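Local coordinates for CYCLIN domain-containing protein (Chaetomium thermophilum, PDB 6Z3U), which probably regulates a cyclin-dependent serine/threonine kinase as the cyclin H subunit of the CDK-activating kinase (CAK) complex, at residues 21-26 against 121-126; 239-244 against 253-258. All coordinates share one frame; numbering follows the deposited sequence.

In the fold
Interaction 1 comes first along the chain and is complete before interaction 2 begins; their centres are 27 Å apart and their nearest atoms about 9 Å, so the two do not touch. In interaction 1 the turn leading into the long helix 25-48 is packed on the end of helix 108-124, whose residues 121-126 belong to the cyclin-like region. Interaction 2 joins the successive helices 236-247 and 249-261 of the C-terminal cyclin domain. The chain is all helix and loop, and both sites lie beside the RING-type partner, while interaction 1 also borders the kinase chain. Interaction 1 lies nearer the centre of the chain and interaction 2 farther out.

Interaction 1: 21-26 against 121-126; sequences WSFSPS and FYITNS
The hydroxyl OG1 of Thr-124, the residue whose methyl meets Trp-21, has both Gly-178 O and, at 3.2 Å, Phe-121 O within reach, and its one proton can serve one of them at a time. Phe-121 O in turn accepts a weak backbone bond from Asn-125 N at the end of helix 108-124, a helix of the cyclin-like region on which the segment N-terminal to it is packed here. Chi1 of 57° sets OG1 between the backbone N and the carbonyl carbon of Thr-124, which leaves CG2 anti to that carbon and within 3.5 Å of Trp-21 CH2, the two side chains crossing at about a right angle.

Across the contact itself everything is apolar. CG2 of Ile-123 abuts the six-membered ring of Trp-21 at its edge, near the ring plane, 3.4 Å from CZ3; the two side chains run past each other in opposite directions. The other branch of Ile-123 is extended, CG1 anti to the backbone N (chi1 173°), and carries CD1 to 4.3 Å from Phe-23 CE2. One isoleucine thus serves both aromatics, and Trp-21 C lies over one face of the Phe-23 ring, toward its rim. At the other end of the indole, NE1 is hydrogen-bonded to Ile-179 O, which ties down its polar edge. An alanine at Trp-21 is likely to leave Ile-179 O without this donor and to open a gap beside the methyls of Ile-123 and Thr-124.

Val-81 of the neighbouring kinase chain packs on Thr-124. The contact sets the loop before helix 25-48 against the C-terminal end of helix 108-124, and helix 25-48 itself reaches the same end through Leu-28, which touches Ile-123 and Phe-23, and Thr-35, whose OG1 bonds to Ile-123 O.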
loop_
_atom_site.group_PDB
_atom_site.type_symbol
_atom_site.label_atom_id
_atom_site.label_comp_id
_atom_site.label_asym_id
_atom_site.label_seq_id
_atom_site.Cartn_x
_atom_site.Cartn_y
_atom_site.Cartn_z
ATOM N N TRP A 21 -3.377 -13.675 6.345
ATOM C CA TRP A 21 -4.344 -13.288 7.365
ATOM C C TRP A 21 -5.760 -13.649 6.945
ATOM O O TRP A 21 -6.706 -12.880 7.142
ATOM C CB TRP A 21 -4.232 -11.798 7.675
ATOM C CG TRP A 21 -2.901 -11.427 8.240
ATOM C CD1 TRP A 21 -1.891 -10.772 7.601
ATOM C CD2 TRP A 21 -2.428 -11.704 9.561
ATOM N NE1 TRP A 21 -0.819 -10.616 8.445
ATOM C CE2 TRP A 21 -1.124 -11.181 9.656
ATOM C CE3 TRP A 21 -2.982 -12.342 10.675
ATOM C CZ2 TRP A 21 -0.365 -11.275 10.820
ATOM C CZ3 TRP A 21 -2.227 -12.433 11.830
ATOM C CH2 TRP A 21 -0.933 -11.902 11.893
ATOM N N SER A 22 -5.923 -14.832 6.358
ATOM C CA SER A 22 -7.237 -15.387 6.056
ATOM C C SER A 22 -7.204 -16.863 6.415
ATOM O O SER A 22 -6.396 -17.616 5.865
ATOM C CB SER A 22 -7.611 -15.189 4.584
ATOM O OG SER A 22 -7.873 -13.824 4.297
ATOM N N PHE A 23 -8.068 -17.267 7.344
ATOM C CA PHE A 23 -8.105 -18.636 7.833
ATOM C C PHE A 23 -9.553 -19.059 8.024
ATOM O O PHE A 23 -10.483 -18.264 7.871
ATOM C CB PHE A 23 -7.344 -18.787 9.157
ATOM C CG PHE A 23 -6.190 -17.839 9.305
ATOM C CD1 PHE A 23 -4.951 -18.147 8.769
ATOM C CD2 PHE A 23 -6.340 -16.646 9.994
ATOM C CE1 PHE A 23 -3.885 -17.277 8.906
ATOM C CE2 PHE A 23 -5.277 -15.774 10.138
ATOM C CZ PHE A 23 -4.048 -16.091 9.596
ATOM N N SER A 24 -9.733 -20.330 8.358
ATOM C CA SER A 24 -11.029 -20.839 8.762
ATOM C C SER A 24 -11.235 -20.613 10.260
ATOM O O SER A 24 -10.261 -20.515 11.014
ATOM C CB SER A 24 -11.135 -22.328 8.450
ATOM O OG SER A 24 -10.276 -23.086 9.286
ATOM N N PRO A 25 -12.481 -20.524 10.714
ATOM C CA PRO A 25 -12.710 -20.342 12.157
ATOM C C PRO A 25 -12.012 -21.386 13.008
ATOM O O PRO A 25 -11.568 -21.073 14.121
ATOM C CB PRO A 25 -14.238 -20.429 12.280
ATOM C CG PRO A 25 -14.748 -20.019 10.936
ATOM C CD PRO A 25 -13.741 -20.533 9.948
ATOM N N SER A 26 -11.888 -22.619 12.515
ATOM C CA SER A 26 -11.172 -23.641 13.271
ATOM C C SER A 26 -9.684 -23.323 13.335
ATOM O O SER A 26 -9.051 -23.492 14.382
ATOM C CB SER A 26 -11.406 -25.016 12.646
ATOM O OG SER A 26 -10.834 -26.043 13.438
ATOM N N PHE A 121 -2.118 -8.333 15.511
ATOM C CA PHE A 121 -0.998 -8.396 16.442
ATOM C C PHE A 121 -1.255 -9.420 17.539
ATOM O O PHE A 121 -0.356 -10.184 17.909
ATOM C CB PHE A 121 -0.749 -7.014 17.049
ATOM C CG PHE A 121 0.363 -6.984 18.062
ATOM C CD1 PHE A 121 1.684 -6.867 17.659
ATOM C CD2 PHE A 121 0.088 -7.073 19.418
ATOM C CE1 PHE A 121 2.708 -6.838 18.589
ATOM C CE2 PHE A 121 1.109 -7.047 20.351
ATOM C CZ PHE A 121 2.419 -6.929 19.936
ATOM N N TYR A 122 -2.481 -9.459 18.059
ATOM C CA TYR A 122 -2.819 -10.270 19.219
ATOM C C TYR A 122 -3.369 -11.643 18.848
ATOM O O TYR A 122 -4.006 -12.291 19.687
ATOM C CB TYR A 122 -3.811 -9.512 20.105
ATOM C CG TYR A 122 -3.129 -8.501 21.001
ATOM C CD1 TYR A 122 -2.086 -8.883 21.831
ATOM C CD2 TYR A 122 -3.504 -7.163 20.994
ATOM C CE1 TYR A 122 -1.449 -7.976 22.642
ATOM C CE2 TYR A 122 -2.868 -6.242 21.807
ATOM C CZ TYR A 122 -1.839 -6.659 22.627
ATOM O OH TYR A 122 -1.187 -5.770 23.445
ATOM N N ILE A 123 -3.152 -12.104 17.618
ATOM C CA ILE A 123 -3.398 -13.478 17.260
ATOM C C ILE A 123 -2.084 -14.221 17.120
ATOM O O ILE A 123 -2.014 -15.426 17.420
ATOM C CB ILE A 123 -4.232 -13.590 15.948
ATOM C CG1 ILE A 123 -4.323 -15.047 15.496
ATOM C CG2 ILE A 123 -3.640 -12.714 14.865
ATOM C CD1 ILE A 123 -5.375 -15.289 14.449
ATOM N N THR A 124 -1.027 -13.520 16.725
ATOM C CA THR A 124 0.315 -14.062 16.794
ATOM C C THR A 124 0.956 -13.852 18.156
ATOM O O THR A 124 1.918 -14.553 18.490
ATOM C CB THR A 124 1.224 -13.435 15.730
ATOM O OG1 THR A 124 1.244 -12.011 15.886
ATOM C CG2 THR A 124 0.740 -13.776 14.329
ATOM N N ASN A 125 0.445 -12.906 18.942
ATOM C CA ASN A 125 0.967 -12.598 20.262
ATOM C C ASN A 125 -0.176 -12.636 21.263
ATOM O O ASN A 125 -1.335 -12.387 20.917
ATOM C CB ASN A 125 1.642 -11.222 20.295
ATOM C CG ASN A 125 2.830 -11.136 19.364
ATOM O OD1 ASN A 125 3.683 -12.022 19.343
ATOM N ND2 ASN A 125 2.885 -10.073 18.576
ATOM N N SER A 126 0.156 -12.970 22.502
ATOM C CA SER A 126 -0.830 -13.054 23.567
ATOM C C SER A 126 -0.919 -11.737 24.321
ATOM O O SER A 126 0.048 -10.976 24.398
ATOM C CB SER A 126 -0.483 -14.183 24.538
ATOM O OG SER A 126 -0.930 -13.859 25.843
#

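Interaction 2: 239-244 against 253-258; sequences IMLAAL and ERLIQD
No flat group enters the join between Leu-241 and its partners Leu-255 and Ile-256; the flat groups here belong to a salt bridge within helix 249-261, where the carboxylate of Asp-258 sits at the edge of the Arg-254 guanidinium. Helices 236-247 and 249-261 are two consecutive helices of the second cyclin-fold repeat, the C-terminal cyclin domain. In the salt bridge Arg-254 NE donates to Asp-258 OD2 at 3.3 Å. OD2 is met on its syn side, but the donor stands 29° out of the carboxylate plane, and the acceptor is tilted 18° from the guanidinium plane, so the groups are not coplanar. A weak second bond runs to OD1. Arg-254 has a further charged mate, its NH2 pairing with Asp-204, so the guanidinium links two carboxylates.

Between the helices the contact is purely aliphatic. Leu-241 points toward helix 249-261 and divides its two methyls between neighbouring residues there. CD2 meets CD2 of Leu-255, methyl tip to methyl tip at 4.2 Å, whereas CD1 lies against the side chain of Ile-256. Leu-255 points back toward helix 236-247; the first bond of Ile-256 runs across the line to that helix, and its extended CG1-CD1 arm (chi2 173°) brings the side chain nearer. These three residues are buried, and each also packs elsewhere: Leu-255 on Ala-195 and Glu-198 of helix 189-200, Ile-256 on Leu-319 of helix 313-330, and Leu-241 on Leu-58 of the neighbouring RING-type chain. The backbones come nearest at Leu-241 CA and Ile-256 CA, 8.8 Å apart, a spacing bridged by Leu-241 CD1 resting 4.3 Å from Ile-256 CG1.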
loop_
_atom_site.group_PDB
_atom_site.type_symbol
_atom_site.label_atom_id
_atom_site.label_comp_id
_atom_site.label_asym_id
_atom_site.label_seq_id
_atom_site.Cartn_x
_atom_site.Cartn_y
_atom_site.Cartn_z
ATOM N N ILE A 239 -17.940 -9.153 2.756
ATOM C CA ILE A 239 -18.331 -8.354 3.914
ATOM C C ILE A 239 -19.192 -7.175 3.481
ATOM O O ILE A 239 -20.200 -6.852 4.122
ATOM C CB ILE A 239 -17.082 -7.884 4.686
ATOM C CG1 ILE A 239 -16.315 -9.087 5.239
ATOM C CG2 ILE A 239 -17.475 -6.935 5.809
ATOM C CD1 ILE A 239 -14.969 -8.734 5.828
ATOM N N MET A 240 -18.806 -6.509 2.390
ATOM C CA MET A 240 -19.558 -5.351 1.917
ATOM C C MET A 240 -20.998 -5.727 1.589
ATOM O O MET A 240 -21.939 -5.039 2.000
ATOM C CB MET A 240 -18.863 -4.745 0.696
ATOM C CG MET A 240 -19.625 -3.606 0.047
ATOM S SD MET A 240 -20.775 -4.180 -1.212
ATOM C CE MET A 240 -22.233 -3.234 -0.793
ATOM N N LEU A 241 -21.189 -6.814 0.838
ATOM C CA LEU A 241 -22.541 -7.261 0.521
ATOM C C LEU A 241 -23.311 -7.644 1.779
ATOM O O LEU A 241 -24.529 -7.442 1.848
ATOM C CB LEU A 241 -22.489 -8.441 -0.452
ATOM C CG LEU A 241 -22.017 -8.130 -1.876
ATOM C CD1 LEU A 241 -21.672 -9.411 -2.617
ATOM C CD2 LEU A 241 -23.073 -7.344 -2.637
ATOM N N ALA A 242 -22.620 -8.181 2.788
ATOM C CA ALA A 242 -23.299 -8.574 4.018
ATOM C C ALA A 242 -23.821 -7.359 4.774
ATOM O O ALA A 242 -24.962 -7.362 5.251
ATOM C CB ALA A 242 -22.354 -9.390 4.898
ATOM N N ALA A 243 -23.008 -6.307 4.887
ATOM C CA ALA A 243 -23.471 -5.092 5.550
ATOM C C ALA A 243 -24.636 -4.468 4.795
ATOM O O ALA A 243 -25.577 -3.951 5.407
ATOM C CB ALA A 243 -22.321 -4.096 5.684
ATOM N N LEU A 244 -24.591 -4.507 3.460
ATOM C CA LEU A 244 -25.716 -4.017 2.671
ATOM C C LEU A 244 -26.928 -4.927 2.825
ATOM O O LEU A 244 -28.068 -4.450 2.877
ATOM C CB LEU A 244 -25.312 -3.895 1.201
ATOM C CG LEU A 244 -26.419 -3.527 0.209
ATOM C CD1 LEU A 244 -27.055 -2.189 0.560
ATOM C CD2 LEU A 244 -25.869 -3.498 -1.209
ATOM N N GLU A 253 -29.678 -8.952 -2.504
ATOM C CA GLU A 253 -30.079 -10.083 -3.332
ATOM C C GLU A 253 -30.198 -9.672 -4.793
ATOM O O GLU A 253 -29.813 -10.427 -5.691
ATOM C CB GLU A 253 -31.399 -10.659 -2.820
ATOM C CG GLU A 253 -31.255 -11.474 -1.542
ATOM C CD GLU A 253 -32.582 -11.982 -1.016
ATOM O OE1 GLU A 253 -33.596 -11.863 -1.735
ATOM O OE2 GLU A 253 -32.611 -12.496 0.123
ATOM N N ARG A 254 -30.693 -8.461 -5.051
ATOM C CA ARG A 254 -30.820 -7.992 -6.426
ATOM C C ARG A 254 -29.465 -7.963 -7.121
ATOM O O ARG A 254 -29.316 -8.459 -8.244
ATOM C CB ARG A 254 -31.460 -6.603 -6.445
ATOM C CG ARG A 254 -31.601 -5.985 -7.834
ATOM C CD ARG A 254 -32.274 -6.927 -8.817
ATOM N NE ARG A 254 -32.560 -6.271 -10.090
ATOM C CZ ARG A 254 -33.614 -5.492 -10.314
ATOM N NH1 ARG A 254 -33.786 -4.941 -11.508
ATOM N NH2 ARG A 254 -34.492 -5.253 -9.348
ATOM N N LEU A 255 -28.458 -7.399 -6.454
ATOM C CA LEU A 255 -27.149 -7.244 -7.078
ATOM C C LEU A 255 -26.526 -8.599 -7.399
ATOM O O LEU A 255 -25.936 -8.780 -8.470
ATOM C CB LEU A 255 -26.245 -6.430 -6.153
ATOM C CG LEU A 255 -25.036 -5.709 -6.750
ATOM C CD1 LEU A 255 -25.426 -4.939 -8.001
ATOM C CD2 LEU A 255 -24.436 -4.769 -5.714
ATOM N N ILE A 256 -26.654 -9.565 -6.486
ATOM C CA ILE A 256 -26.081 -10.887 -6.716
ATOM C C ILE A 256 -26.820 -11.607 -7.836
ATOM O O ILE A 256 -26.202 -12.263 -8.682
ATOM C CB ILE A 256 -26.090 -11.713 -5.415
ATOM C CG1 ILE A 256 -25.272 -11.004 -4.332
ATOM C CG2 ILE A 256 -25.542 -13.114 -5.672
ATOM C CD1 ILE A 256 -25.359 -11.653 -2.968
ATOM N N GLN A 257 -28.153 -11.506 -7.861
ATOM C CA GLN A 257 -28.916 -12.180 -8.904
ATOM C C GLN A 257 -28.546 -11.650 -10.284
ATOM O O GLN A 257 -28.398 -12.423 -11.238
ATOM C CB GLN A 257 -30.418 -12.000 -8.666
ATOM C CG GLN A 257 -30.969 -12.630 -7.392
ATOM C CD GLN A 257 -30.774 -14.129 -7.314
ATOM O OE1 GLN A 257 -30.751 -14.827 -8.328
ATOM N NE2 GLN A 257 -30.641 -14.635 -6.092
ATOM N N ASP A 258 -28.384 -10.329 -10.406
ATOM C CA ASP A 258 -28.143 -9.720 -11.711
ATOM C C ASP A 258 -26.832 -10.201 -12.320
ATOM O O ASP A 258 -26.789 -10.604 -13.489
ATOM C CB ASP A 258 -28.143 -8.195 -11.578
ATOM C CG ASP A 258 -29.543 -7.602 -11.607
ATOM O OD1 ASP A 258 -30.524 -8.377 -11.633
ATOM O OD2 ASP A 258 -29.659 -6.358 -11.605
#